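Local atomic coordinates of leukocyte-associated immunoglobulin-like receptor 1 (PDB entry 4ETY), a protein that acts as an inhibitory receptor on natural killer cells, B-cells and T-cells, here represented by its extracellular immunoglobulin-like domain. Residues Glu72-His77 with Leu97-Glu102. Residues are numbered along the deposited sequence; the frame is centred on the assembly and turned at random.
Sequences ETITGH and LKVIKE
Thr75 OG1 takes the amide N-H of Val99 in a nearly straight bond, 2.9 Å from OG1 to Val99 N with 168° at the hydrogen, and the same hydroxyl lies against a water, unusually close. That water accepts from Lys98 NZ and donates to Val99 O, 3.0 Å from the water to each, with a weak further link to Glu72 OE1, so hydroxyl, ammonium and strand carbonyl converge on one solvent molecule. Glu72 OE1 and Lys98 NZ stay 4.8 Å apart, and the water beside them joins them only at a bend, weakly on the carboxylate side. The Thr75 torsion sets this up: chi1 of -65° puts OG1 beside its own backbone N and facing Val99, while CG2 lies near Leu97 O and packs on Lys98 CD, 3.7 Å from CG2 to CD. With an alanine here, Val99 N would probably lose its acceptor, and Lys98 CD the methyl it packs on.

One residue on, the backbone takes over. Gly76 and Leu97 form an antiparallel hydrogen-bonded pair, with Gly76 N to Leu97 O at 3.0 Å and Leu97 N to Gly76 O at 2.9 Å. At the Gly76 phi of 158° a CB would collide with the O of Thr75, which accounts for glycine at this spot. Val99 CG2 packs on Ile74 CB at 4.0 Å, and Val70 also touches the valine. On its far edge, strand 90-100 pairs in parallel with strand 17-21, its Lys98 bonding the backbones of Leu18 and Ile20. A 3-10 turn leading into strand 76-83, which then pairs with the end of the following strand 90-100, is the F-G hairpin layout of an immunoglobulin-like beta sandwich.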
loop_
_atom_site.group_PDB
_atom_site.type_symbol
_atom_site.label_atom_id
_atom_site.label_comp_id
_atom_site.label_asym_id
_atom_site.label_seq_id
_atom_site.Cartn_x
_atom_site.Cartn_y
_atom_site.Cartn_z
ATOM N N GLU A 72 -3.500 -6.132 13.247
ATOM C CA GLU A 72 -4.291 -7.024 12.433
ATOM C C GLU A 72 -5.478 -6.352 11.726
ATOM O O GLU A 72 -5.941 -6.878 10.718
ATOM C CB GLU A 72 -4.739 -8.248 13.268
ATOM C CG GLU A 72 -3.544 -9.122 13.636
ATOM C CD GLU A 72 -3.886 -10.563 14.003
ATOM O OE1 GLU A 72 -3.306 -11.482 13.379
ATOM O OE2 GLU A 72 -4.705 -10.782 14.926
ATOM N N THR A 73 -5.927 -5.186 12.197
ATOM C CA THR A 73 -7.005 -4.445 11.508
ATOM C C THR A 73 -6.545 -3.944 10.110
ATOM O O THR A 73 -7.381 -3.585 9.286
ATOM C CB THR A 73 -7.547 -3.246 12.317
ATOM O OG1 THR A 73 -6.575 -2.170 12.347
ATOM C CG2 THR A 73 -7.949 -3.651 13.756
ATOM N N ILE A 74 -5.231 -3.946 9.845
ATOM C CA ILE A 74 -4.669 -3.429 8.568
ATOM C C ILE A 74 -4.611 -4.523 7.509
ATOM O O ILE A 74 -4.463 -4.261 6.316
ATOM C CB ILE A 74 -3.321 -2.724 8.841
ATOM C CG1 ILE A 74 -3.550 -1.534 9.786
ATOM C CG2 ILE A 74 -2.586 -2.321 7.566
ATOM C CD1 ILE A 74 -4.727 -0.608 9.470
ATOM N N THR A 75 -4.738 -5.777 7.931
ATOM C CA THR A 75 -4.848 -6.863 7.004
ATOM C C THR A 75 -6.052 -6.613 6.079
ATOM O O THR A 75 -7.151 -6.253 6.536
ATOM C CB THR A 75 -4.993 -8.216 7.728
ATOM O OG1 THR A 75 -3.787 -8.495 8.457
ATOM C CG2 THR A 75 -5.281 -9.368 6.751
ATOM N N GLY A 76 -5.844 -6.793 4.784
ATOM C CA GLY A 76 -6.930 -6.631 3.823
ATOM C C GLY A 76 -6.465 -6.339 2.417
ATOM O O GLY A 76 -5.259 -6.426 2.114
ATOM N N HIS A 77 -7.436 -6.021 1.552
ATOM C CA HIS A 77 -7.184 -5.732 0.145
ATOM C C HIS A 77 -7.293 -4.235 -0.094
ATOM O O HIS A 77 -8.227 -3.619 0.413
ATOM C CB HIS A 77 -8.197 -6.465 -0.754
ATOM C CG HIS A 77 -7.954 -7.931 -0.859
ATOM N ND1 HIS A 77 -8.326 -8.813 0.131
ATOM C CD2 HIS A 77 -7.347 -8.674 -1.816
ATOM C CE1 HIS A 77 -7.974 -10.039 -0.215
ATOM N NE2 HIS A 77 -7.385 -9.987 -1.396
ATOM N N LEU A 97 -2.521 -7.179 1.776
ATOM C CA LEU A 97 -1.574 -7.138 2.880
ATOM C C LEU A 97 -2.024 -8.108 3.969
ATOM O O LEU A 97 -3.197 -8.123 4.330
ATOM C CB LEU A 97 -1.516 -5.738 3.512
ATOM C CG LEU A 97 -1.114 -4.545 2.675
ATOM C CD1 LEU A 97 -1.049 -3.331 3.599
ATOM C CD2 LEU A 97 0.195 -4.756 1.938
ATOM N N LYS A 98 -1.082 -8.837 4.556
ATOM C CA LYS A 98 -1.358 -9.652 5.751
ATOM C C LYS A 98 -0.380 -9.209 6.838
ATOM O O LYS A 98 0.840 -9.308 6.648
ATOM C CB LYS A 98 -1.192 -11.133 5.412
ATOM C CG LYS A 98 -1.351 -12.086 6.591
ATOM C CD LYS A 98 -2.740 -12.068 7.168
ATOM C CE LYS A 98 -2.977 -13.249 8.120
ATOM N NZ LYS A 98 -4.187 -12.964 8.947
ATOM N N VAL A 99 -0.899 -8.657 7.931
ATOM C CA VAL A 99 -0.065 -8.223 9.054
ATOM C C VAL A 99 0.165 -9.440 9.945
ATOM O O VAL A 99 -0.778 -10.083 10.360
ATOM C CB VAL A 99 -0.690 -7.053 9.832
ATOM C CG1 VAL A 99 0.083 -6.717 11.099
ATOM C CG2 VAL A 99 -0.775 -5.826 8.924
ATOM N N ILE A 100 1.426 -9.755 10.215
ATOM C CA ILE A 100 1.749 -10.888 11.058
ATOM C C ILE A 100 2.714 -10.502 12.177
ATOM O O ILE A 100 3.536 -9.580 12.037
ATOM C CB ILE A 100 2.333 -12.045 10.234
ATOM C CG1 ILE A 100 3.615 -11.618 9.516
ATOM C CG2 ILE A 100 1.312 -12.558 9.224
ATOM C CD1 ILE A 100 4.588 -12.762 9.307
ATOM N N LYS A 101 2.573 -11.187 13.301
ATOM C CA LYS A 101 3.518 -11.053 14.410
ATOM C C LYS A 101 4.273 -12.355 14.477
ATOM O O LYS A 101 3.697 -13.374 14.850
ATOM C CB LYS A 101 2.808 -10.816 15.745
ATOM C CG LYS A 101 3.771 -10.363 16.846
ATOM C CD LYS A 101 3.648 -11.204 18.104
ATOM C CE LYS A 101 4.749 -10.878 19.114
ATOM N NZ LYS A 101 6.136 -10.979 18.554
ATOM N N GLU A 102 5.526 -12.329 14.054
ATOM C CA GLU A 102 6.404 -13.480 14.132
ATOM C C GLU A 102 7.637 -13.060 14.910
ATOM O O GLU A 102 8.132 -11.948 14.730
ATOM C CB GLU A 102 6.808 -13.933 12.731
HETATM O O HOH W 1 -3.800 -10.264 10.171
#